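PDB 2C40: inosine-uridine preferring nucleoside hydrolase family protein from Bacillus anthracis, which belongs to the nucleoside hydrolase family, with a mixed beta-sheet flanked by helices and a pocket that holds calcium and alpha-D-ribofuranose. Local coordinates for residues S33-D38 with T125-D130; P43-S48 with V62-S67; L148-G153 with W172-D177. All coordinates share one frame; numbering follows the deposited sequence.

Contact 1 of 3, residues S33-D38 with T125-D130; sequences SVIPAD and TGPLTD. With CA (calcium ion), chain C; RIB (alpha-D-ribofuranose), chain D.
I35 CB sits 3.6 Å from D130 OD2, so a carboxylate oxygen lies against the branch of an aliphatic side chain, and no hydrogen bond joins the two segments. The two side chains lie alongside each other and point opposite ways. I35 has CG1 anti to its backbone N (chi1 -169°), and CD1 is carried on to T129 CG2, 4.1 Å away. The side chains of I35 and T129 are roughly perpendicular. The other carboxylate oxygen of D130, OD1, is gripped by the hydroxyls of S65 and S67. These two bonds probably help fix the rotation of the carboxylate.

Nearer the ligand, P127 turns its CG and CD toward A37. CG lies 3.5 Å from A37 CB, and CD is equally near that methyl. CD also meets I35 CG2 at 4.2 Å. Both segments run off the C-terminal ends of parallel strands, 27-34 and 120-124. That is where the pocket of this nucleoside hydrolase fold lies. The chain leaves strand 27-34 through an inverse gamma turn centred on P36. L128 takes the N-cap position of helix 129-137.

T125, at the start of one segment, and D38, at the end of the other, reach the bound groups. T125 O binds the calcium ion at 2.5 Å. O2 and O3 of alpha-D-ribofuranose and a water bind it too, and D9, D14 and D247 complete the site. D38 OD1 is 3.0 Å from alpha-D-ribofuranose C1. The backbone N of D38 is hydrogen-bonded to D9 OD1, which ties this loop to a calcium ligand.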
loop_
_atom_site.group_PDB
_atom_site.type_symbol
_atom_site.label_atom_id
_atom_site.label_comp_id
_atom_site.label_asym_id
_atom_site.label_seq_id
_atom_site.Cartn_x
_atom_site.Cartn_y
_atom_site.Cartn_z
ATOM N N SER A 33 -23.569 -3.013 -1.581
ATOM C CA SER A 33 -23.095 -4.389 -1.746
ATOM C C SER A 33 -21.735 -4.490 -2.432
ATOM O O SER A 33 -21.288 -3.587 -3.162
ATOM C CB SER A 33 -24.153 -5.219 -2.469
ATOM O OG SER A 33 -24.545 -4.596 -3.654
ATOM N N VAL A 34 -21.034 -5.576 -2.124
ATOM C CA VAL A 34 -19.652 -5.723 -2.578
ATOM C C VAL A 34 -19.575 -6.935 -3.468
ATOM O O VAL A 34 -20.014 -8.002 -3.084
ATOM C CB VAL A 34 -18.658 -5.878 -1.401
ATOM C CG1 VAL A 34 -17.191 -5.955 -1.902
ATOM C CG2 VAL A 34 -18.848 -4.770 -0.382
ATOM N N ILE A 35 -18.971 -6.760 -4.639
ATOM C CA ILE A 35 -18.688 -7.895 -5.527
ATOM C C ILE A 35 -17.165 -8.131 -5.556
ATOM O O ILE A 35 -16.379 -7.187 -5.679
ATOM C CB ILE A 35 -19.342 -7.735 -6.976
ATOM C CG1 ILE A 35 -19.236 -9.053 -7.757
ATOM C CG2 ILE A 35 -18.738 -6.530 -7.747
ATOM C CD1 ILE A 35 -19.833 -9.001 -9.134
ATOM N N PRO A 36 -16.735 -9.396 -5.386
ATOM C CA PRO A 36 -15.307 -9.705 -5.327
ATOM C C PRO A 36 -14.581 -9.726 -6.701
ATOM O O PRO A 36 -14.012 -10.734 -7.106
ATOM C CB PRO A 36 -15.308 -11.069 -4.594
ATOM C CG PRO A 36 -16.501 -11.727 -5.072
ATOM C CD PRO A 36 -17.553 -10.606 -5.140
ATOM N N ALA A 37 -14.587 -8.591 -7.394
ATOM C CA ALA A 37 -14.021 -8.507 -8.730
ATOM C C ALA A 37 -12.608 -7.919 -8.589
ATOM O O ALA A 37 -11.637 -8.677 -8.555
ATOM C CB ALA A 37 -14.911 -7.694 -9.647
ATOM N N ASP A 38 -12.480 -6.602 -8.458
ATOM C CA ASP A 38 -11.160 -5.998 -8.214
ATOM C C ASP A 38 -10.806 -5.961 -6.724
ATOM O O ASP A 38 -10.233 -4.999 -6.224
ATOM C CB ASP A 38 -11.132 -4.614 -8.802
ATOM C CG ASP A 38 -9.755 -4.080 -8.972
ATOM O OD1 ASP A 38 -9.688 -2.856 -9.114
ATOM O OD2 ASP A 38 -8.773 -4.842 -8.928
ATOM N N THR A 125 -19.838 0.551 -9.641
ATOM C CA THR A 125 -18.487 0.893 -9.898
ATOM C C THR A 125 -17.543 -0.319 -10.066
ATOM O O THR A 125 -16.367 -0.119 -10.323
ATOM C CB THR A 125 -17.929 1.915 -8.874
ATOM O OG1 THR A 125 -17.923 1.392 -7.531
ATOM C CG2 THR A 125 -18.721 3.185 -8.933
ATOM N N GLY A 126 -18.084 -1.531 -10.009
ATOM C CA GLY A 126 -17.450 -2.738 -10.485
ATOM C C GLY A 126 -18.245 -3.313 -11.675
ATOM O O GLY A 126 -19.064 -2.619 -12.278
ATOM N N PRO A 127 -18.005 -4.595 -12.025
ATOM C CA PRO A 127 -18.770 -5.344 -13.025
ATOM C C PRO A 127 -20.283 -5.353 -12.774
ATOM O O PRO A 127 -20.706 -5.057 -11.656
ATOM C CB PRO A 127 -18.222 -6.752 -12.828
ATOM C CG PRO A 127 -16.826 -6.549 -12.382
ATOM C CD PRO A 127 -16.953 -5.424 -11.434
ATOM N N LEU A 128 -21.073 -5.765 -13.769
ATOM C CA LEU A 128 -22.525 -5.681 -13.683
ATOM C C LEU A 128 -23.222 -6.955 -13.247
ATOM O O LEU A 128 -24.427 -6.995 -13.243
ATOM C CB LEU A 128 -23.096 -5.238 -15.028
ATOM C CG LEU A 128 -22.949 -3.748 -15.341
ATOM C CD1 LEU A 128 -23.303 -3.561 -16.811
ATOM C CD2 LEU A 128 -23.845 -2.910 -14.433
ATOM N N THR A 129 -22.496 -7.980 -12.832
ATOM C CA THR A 129 -23.120 -9.305 -12.703
ATOM C C THR A 129 -24.159 -9.449 -11.581
ATOM O O THR A 129 -25.152 -10.161 -11.781
ATOM C CB THR A 129 -22.139 -10.514 -12.860
ATOM O OG1 THR A 129 -22.358 -11.557 -11.875
ATOM C CG2 THR A 129 -20.745 -10.123 -12.993
ATOM N N ASP A 130 -24.020 -8.705 -10.472
ATOM C CA ASP A 130 -25.108 -8.727 -9.448
ATOM C C ASP A 130 -26.430 -8.155 -10.011
ATOM O O ASP A 130 -27.539 -8.605 -9.638
ATOM C CB ASP A 130 -24.742 -7.956 -8.160
ATOM C CG ASP A 130 -23.694 -8.666 -7.287
ATOM O OD1 ASP A 130 -23.622 -9.913 -7.261
ATOM O OD2 ASP A 130 -22.943 -7.937 -6.586
HETATM CA CA CA C . -14.144 -0.484 -9.197
HETATM O O5 RIB D . -11.575 -0.495 -15.529
HETATM C C5 RIB D . -11.550 0.468 -14.438
HETATM C C4 RIB D . -11.987 -0.256 -13.162
HETATM O O4 RIB D . -10.960 -1.225 -12.864
HETATM C C3 RIB D . -12.244 0.578 -11.890
HETATM O O3 RIB D . -13.682 0.572 -11.614
HETATM C C2 RIB D . -11.287 -0.023 -10.767
HETATM O O2 RIB D . -11.737 -0.363 -9.374
HETATM C C1 RIB D . -10.665 -1.270 -11.444
HETATM O O HOH W 1 -13.618 -2.256 -10.837
#

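Contact 2 of 3, residues P43-S48 with V62-S67; sequences PAMSAS and VAASNS
M45 reaches from helix 41-55 along strand 62-64, and its side chain runs beside that of V62, the two pointing opposite ways. CG lies beside the backbone N, and the chain bends at chi2 (-67°). This turns the thioether toward the strand. SD touches V62 CG1 at 3.7 Å. The methyl CE goes on toward A63 O and A64, but its modelled position is too close to A64 to support finer detail.

The chi1 of V62 (-174°) sets CG1 across from the backbone N. The same methyl therefore meets M45 and, one helix turn further, S48 CB at 4.1 Å. On S48 it is CB that meets the strand. Its hydroxyl turns back to the helix and donates to A44 O, with 2.6 Å between OG and O. S48 N also donates to A44 O, from the opposite face of the carbonyl plane. H8 is a further partner of S48 OG.

V34 of the neighbouring strand packs against M45, S48 and V62. The helix and strand segments run nearly antiparallel, at 173°, with axes 9.2 Å apart. They are the last two elements of a beta-alpha-beta crossover made of strand 27-34, helix 41-55 and strand 62-64.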
loop_
_atom_site.group_PDB
_atom_site.type_symbol
_atom_site.label_atom_id
_atom_site.label_comp_id
_atom_site.label_asym_id
_atom_site.label_seq_id
_atom_site.Cartn_x
_atom_site.Cartn_y
_atom_site.Cartn_z
ATOM N N PRO A 43 -11.710 -8.367 3.024
ATOM C CA PRO A 43 -11.273 -6.987 3.332
ATOM C C PRO A 43 -12.159 -5.879 2.787
ATOM O O PRO A 43 -12.214 -4.813 3.381
ATOM C CB PRO A 43 -9.860 -6.919 2.706
ATOM C CG PRO A 43 -9.908 -7.903 1.631
ATOM C CD PRO A 43 -10.672 -9.065 2.259
ATOM N N ALA A 44 -12.812 -6.093 1.648
ATOM C CA ALA A 44 -13.689 -5.099 1.054
ATOM C C ALA A 44 -15.004 -4.929 1.869
ATOM O O ALA A 44 -15.538 -3.792 2.036
ATOM C CB ALA A 44 -14.018 -5.509 -0.398
ATOM N N MET A 45 -15.551 -6.068 2.306
ATOM C CA MET A 45 -16.702 -6.067 3.204
ATOM C C MET A 45 -16.353 -5.334 4.457
ATOM O O MET A 45 -17.051 -4.399 4.806
ATOM C CB MET A 45 -17.109 -7.491 3.572
ATOM C CG MET A 45 -17.859 -8.147 2.515
ATOM S SD MET A 45 -19.479 -7.371 2.256
ATOM C CE MET A 45 -19.604 -8.036 0.679
ATOM N N SER A 46 -15.251 -5.737 5.129
ATOM C CA SER A 46 -14.879 -5.072 6.398
ATOM C C SER A 46 -14.663 -3.598 6.176
ATOM O O SER A 46 -15.185 -2.800 6.926
ATOM C CB SER A 46 -13.584 -5.569 7.034
ATOM O OG SER A 46 -13.484 -6.954 7.010
ATOM N N ALA A 47 -13.854 -3.241 5.173
ATOM C CA ALA A 47 -13.539 -1.827 4.913
ATOM C C ALA A 47 -14.791 -0.966 4.694
ATOM O O ALA A 47 -14.889 0.149 5.260
ATOM C CB ALA A 47 -12.544 -1.682 3.717
ATOM N N SER A 48 -15.735 -1.488 3.907
ATOM C CA SER A 48 -17.071 -0.823 3.700
ATOM C C SER A 48 -17.841 -0.627 5.003
ATOM O O SER A 48 -18.359 0.454 5.265
ATOM C CB SER A 48 -17.974 -1.638 2.764
ATOM O OG SER A 48 -17.303 -1.902 1.561
ATOM N N VAL A 62 -24.354 -3.918 4.575
ATOM C CA VAL A 62 -23.527 -4.227 3.414
ATOM C C VAL A 62 -23.742 -5.702 3.063
ATOM O O VAL A 62 -23.521 -6.567 3.909
ATOM C CB VAL A 62 -22.019 -3.924 3.676
ATOM C CG1 VAL A 62 -21.184 -4.115 2.443
ATOM C CG2 VAL A 62 -21.840 -2.495 4.164
ATOM N N ALA A 63 -24.182 -5.972 1.825
ATOM C CA ALA A 63 -24.369 -7.323 1.363
ATOM C C ALA A 63 -23.170 -7.823 0.579
ATOM O O ALA A 63 -22.545 -7.084 -0.187
ATOM C CB ALA A 63 -25.606 -7.407 0.503
ATOM N N ALA A 64 -22.881 -9.100 0.750
ATOM C CA ALA A 64 -21.850 -9.793 0.016
ATOM C C ALA A 64 -22.412 -10.488 -1.215
ATOM O O ALA A 64 -23.366 -11.272 -1.098
ATOM C CB ALA A 64 -21.175 -10.842 0.970
ATOM N N SER A 65 -21.799 -10.228 -2.374
ATOM C CA SER A 65 -22.129 -10.947 -3.603
ATOM C C SER A 65 -21.668 -12.393 -3.571
ATOM O O SER A 65 -20.723 -12.723 -2.870
ATOM C CB SER A 65 -21.465 -10.269 -4.808
ATOM O OG SER A 65 -21.749 -10.974 -5.982
ATOM N N ASN A 66 -22.373 -13.278 -4.279
ATOM C CA ASN A 66 -21.834 -14.629 -4.525
ATOM C C ASN A 66 -21.674 -14.819 -6.021
ATOM O O ASN A 66 -21.504 -15.938 -6.520
ATOM C CB ASN A 66 -22.598 -15.777 -3.800
ATOM C CG ASN A 66 -24.077 -15.888 -4.187
ATOM O OD1 ASN A 66 -24.802 -16.700 -3.598
ATOM N ND2 ASN A 66 -24.528 -15.123 -5.163
ATOM N N SER A 67 -21.655 -13.687 -6.723
ATOM C CA SER A 67 -21.427 -13.680 -8.162
ATOM C C SER A 67 -19.998 -14.074 -8.411
ATOM O O SER A 67 -19.093 -13.790 -7.604
ATOM C CB SER A 67 -21.730 -12.329 -8.761
ATOM O OG SER A 67 -23.143 -12.065 -8.800
#

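Contact 3 of 3, residues L148-G153 with W172-D177; sequences LVWMGG and WNSFWD. With RIB (alpha-D-ribofuranose), chain D.
This is a buried strand-to-helix contact at the pocket, between the C-terminal end of strand 145-151 and the short helix 172-176. One hydrogen bond crosses it, from N173 ND2 to M151 O. The atoms are 2.9 Å apart and the bond is nearly straight, with 172° at the hydrogen. The acceptor lies in the amide plane of N173, while the donor stands above the carbonyl plane of M151. N173 ND2 also donates to alpha-D-ribofuranose O3, at 3.2 Å and with a more bent angle of 141°. A further bond runs from ND2 to T125 O, a calcium ligand. Three oxygens thus gather round an NH2 that has two hydrogens, so at least one N-H is probably shared. Together they probably fix how the amide is turned.

The side chain of M151 stands nearly square to that of N173. M151 SD lies 3.7 Å from N173 ND2 and 3.8 Å from alpha-D-ribofuranose C5, so the sulfur borders both the amide and the ligand. W172 brings its CB to alpha-D-ribofuranose O5 at 3.4 Å.

W150 makes the second part of the contact. Its first torsion (chi1 -177°) swings the indole opposite the backbone N, and the ring extends beside the backbone that follows the strand. G152 CA rests over one face of the ring, toward the rim. CZ2 meets N173 CB at 4.0 Å. S174 is modelled in two conformers. In one of them its hydroxyl comes near W150 CH2 and bonds to E171. E171 also holds the backbone N atoms of G153 and N173.

Strand 145-151 lies between strands 120-124 and 191-194 in the sheet. M151 also packs on helix 246-255, and W176 of the short helix touches helix 129-137 through T129.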
loop_
_atom_site.group_PDB
_atom_site.type_symbol
_atom_site.label_atom_id
_atom_site.label_comp_id
_atom_site.label_asym_id
_atom_site.label_seq_id
_atom_site.Cartn_x
_atom_site.Cartn_y
_atom_site.Cartn_z
ATOM N N LEU A 148 -29.414 3.601 -14.203
ATOM C CA LEU A 148 -28.128 2.984 -13.847
ATOM C C LEU A 148 -27.038 3.994 -14.213
ATOM O O LEU A 148 -26.986 4.440 -15.326
ATOM C CB LEU A 148 -27.937 1.692 -14.681
ATOM C CG LEU A 148 -27.003 0.541 -14.291
ATOM C CD1 LEU A 148 -26.456 -0.233 -15.532
ATOM C CD2 LEU A 148 -25.932 0.870 -13.364
ATOM N N VAL A 149 -26.169 4.301 -13.264
ATOM C CA VAL A 149 -24.907 4.957 -13.538
ATOM C C VAL A 149 -23.810 3.945 -13.311
ATOM O O VAL A 149 -23.680 3.388 -12.254
ATOM C CB VAL A 149 -24.697 6.227 -12.680
ATOM C CG1 VAL A 149 -23.460 7.017 -13.159
ATOM C CG2 VAL A 149 -25.959 7.113 -12.775
ATOM N N TRP A 150 -23.029 3.706 -14.353
ATOM C CA TRP A 150 -22.025 2.667 -14.363
ATOM C C TRP A 150 -20.692 3.176 -14.904
ATOM O O TRP A 150 -20.615 3.847 -15.942
ATOM C CB TRP A 150 -22.532 1.472 -15.191
ATOM C CG TRP A 150 -21.612 0.270 -15.240
ATOM C CD1 TRP A 150 -20.996 -0.370 -14.176
ATOM C CD2 TRP A 150 -21.202 -0.415 -16.414
ATOM N NE1 TRP A 150 -20.231 -1.398 -14.632
ATOM C CE2 TRP A 150 -20.337 -1.462 -16.001
ATOM C CE3 TRP A 150 -21.477 -0.248 -17.780
ATOM C CZ2 TRP A 150 -19.744 -2.348 -16.904
ATOM C CZ3 TRP A 150 -20.881 -1.121 -18.689
ATOM C CH2 TRP A 150 -20.003 -2.153 -18.240
ATOM N N MET A 151 -19.644 2.807 -14.170
ATOM C CA MET A 151 -18.291 2.870 -14.640
ATOM C C MET A 151 -18.002 1.628 -15.469
ATOM O O MET A 151 -17.842 0.511 -14.965
ATOM C CB MET A 151 -17.308 2.971 -13.462
ATOM C CG MET A 151 -15.876 3.477 -13.899
ATOM S SD MET A 151 -14.831 2.304 -14.825
ATOM C CE MET A 151 -14.395 3.274 -16.232
ATOM N N GLY A 152 -17.914 1.814 -16.760
ATOM C CA GLY A 152 -17.592 0.709 -17.658
ATOM C C GLY A 152 -17.435 1.196 -19.085
ATOM O O GLY A 152 -17.861 2.311 -19.453
ATOM N N GLY A 153 -16.757 0.367 -19.870
ATOM C CA GLY A 153 -16.684 0.521 -21.317
ATOM C C GLY A 153 -15.646 1.515 -21.762
ATOM O O GLY A 153 -15.070 2.225 -20.941
ATOM N N TRP A 172 -12.094 -3.058 -18.201
ATOM C CA TRP A 172 -12.123 -4.132 -17.197
ATOM C C TRP A 172 -13.467 -4.504 -16.576
ATOM O O TRP A 172 -13.749 -5.697 -16.375
ATOM C CB TRP A 172 -11.075 -3.857 -16.060
ATOM C CG TRP A 172 -9.821 -4.663 -16.246
ATOM C CD1 TRP A 172 -8.594 -4.210 -16.635
ATOM C CD2 TRP A 172 -9.711 -6.077 -16.136
ATOM N NE1 TRP A 172 -7.713 -5.252 -16.725
ATOM C CE2 TRP A 172 -8.380 -6.415 -16.433
ATOM C CE3 TRP A 172 -10.606 -7.096 -15.765
ATOM C CZ2 TRP A 172 -7.932 -7.734 -16.417
ATOM C CZ3 TRP A 172 -10.165 -8.388 -15.731
ATOM C CH2 TRP A 172 -8.838 -8.704 -16.057
ATOM N N ASN A 173 -14.265 -3.526 -16.148
ATOM C CA ASN A 173 -15.576 -3.860 -15.568
ATOM C C ASN A 173 -16.475 -4.631 -16.552
ATOM O O ASN A 173 -17.214 -5.530 -16.136
ATOM C CB ASN A 173 -16.286 -2.623 -14.989
ATOM C CG ASN A 173 -15.617 -2.102 -13.697
ATOM O OD1 ASN A 173 -14.869 -2.829 -13.034
ATOM N ND2 ASN A 173 -15.934 -0.866 -13.315
ATOM N N SER A 174 -16.410 -4.282 -17.841
ATOM C CA SER A 174 -17.107 -5.031 -18.886
ATOM C C SER A 174 -16.463 -6.390 -19.119
ATOM O O SER A 174 -17.146 -7.404 -19.148
ATOM C CB SER A 174 -17.119 -4.284 -20.221
ATOM O OG SER A 174 -17.429 -2.921 -20.039
ATOM N N PHE A 175 -15.154 -6.397 -19.309
ATOM C CA PHE A 175 -14.417 -7.646 -19.533
ATOM C C PHE A 175 -14.645 -8.721 -18.438
ATOM O O PHE A 175 -14.751 -9.872 -18.750
ATOM C CB PHE A 175 -12.937 -7.320 -19.676
ATOM C CG PHE A 175 -12.056 -8.504 -20.043
ATOM C CD1 PHE A 175 -12.205 -9.131 -21.268
ATOM C CD2 PHE A 175 -11.055 -8.941 -19.176
ATOM C CE1 PHE A 175 -11.420 -10.190 -21.626
ATOM C CE2 PHE A 175 -10.235 -10.026 -19.506
ATOM C CZ PHE A 175 -10.387 -10.646 -20.735
ATOM N N TRP A 176 -14.763 -8.318 -17.177
ATOM C CA TRP A 176 -14.928 -9.274 -16.070
ATOM C C TRP A 176 -16.100 -10.180 -16.279
ATOM O O TRP A 176 -16.032 -11.357 -15.915
ATOM C CB TRP A 176 -15.087 -8.574 -14.736
ATOM C CG TRP A 176 -14.876 -9.429 -13.454
ATOM C CD1 TRP A 176 -13.706 -9.705 -12.866
ATOM C CD2 TRP A 176 -15.894 -9.979 -12.585
ATOM N NE1 TRP A 176 -13.885 -10.444 -11.748
ATOM C CE2 TRP A 176 -15.224 -10.607 -11.528
ATOM C CE3 TRP A 176 -17.306 -9.985 -12.602
ATOM C CZ2 TRP A 176 -15.887 -11.227 -10.468
ATOM C CZ3 TRP A 176 -17.971 -10.641 -11.563
ATOM C CH2 TRP A 176 -17.238 -11.252 -10.503
ATOM N N ASP A 177 -17.178 -9.634 -16.862
ATOM C CA ASP A 177 -18.369 -10.407 -17.195
ATOM C C ASP A 177 -19.154 -9.716 -18.341
ATOM O O ASP A 177 -20.083 -8.904 -18.092
ATOM C CB ASP A 177 -19.236 -10.545 -15.953
ATOM C CG ASP A 177 -20.368 -11.514 -16.156
ATOM O OD1 ASP A 177 -20.506 -11.935 -17.308
ATOM O OD2 ASP A 177 -21.066 -11.890 -15.183
HETATM O O5 RIB D . -11.575 -0.495 -15.529
HETATM C C5 RIB D . -11.550 0.468 -14.438
HETATM C C4 RIB D . -11.987 -0.256 -13.162
HETATM O O4 RIB D . -10.960 -1.225 -12.864
HETATM C C3 RIB D . -12.244 0.578 -11.890
HETATM O O3 RIB D . -13.682 0.572 -11.614
HETATM C C2 RIB D . -11.287 -0.023 -10.767
HETATM O O2 RIB D . -11.737 -0.363 -9.374
HETATM C C1 RIB D . -10.665 -1.270 -11.444
#

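Contacts 1 and 3 both touch the alpha-D-ribofuranose, and their centres are about 9 Å apart. Two bonds join them directly: T125 O to N173 ND2 at 3.1 Å, and G126 O to W150 NE1 at 2.9 Å. The first ties a calcium-binding atom to a side chain that binds alpha-D-ribofuranose. Along the chain, contact 2 nests inside the loop closed by contact 1. It lies away from the pocket: the S48 side chain is about 11 Å from the calcium ion and about 12 Å from alpha-D-ribofuranose. D130 OD1, 2.5 Å from S65 OG, joins contacts 1 and 2. Contacts 2 and 3 are about 18 Å apart between centres, but all three reach the same sheet.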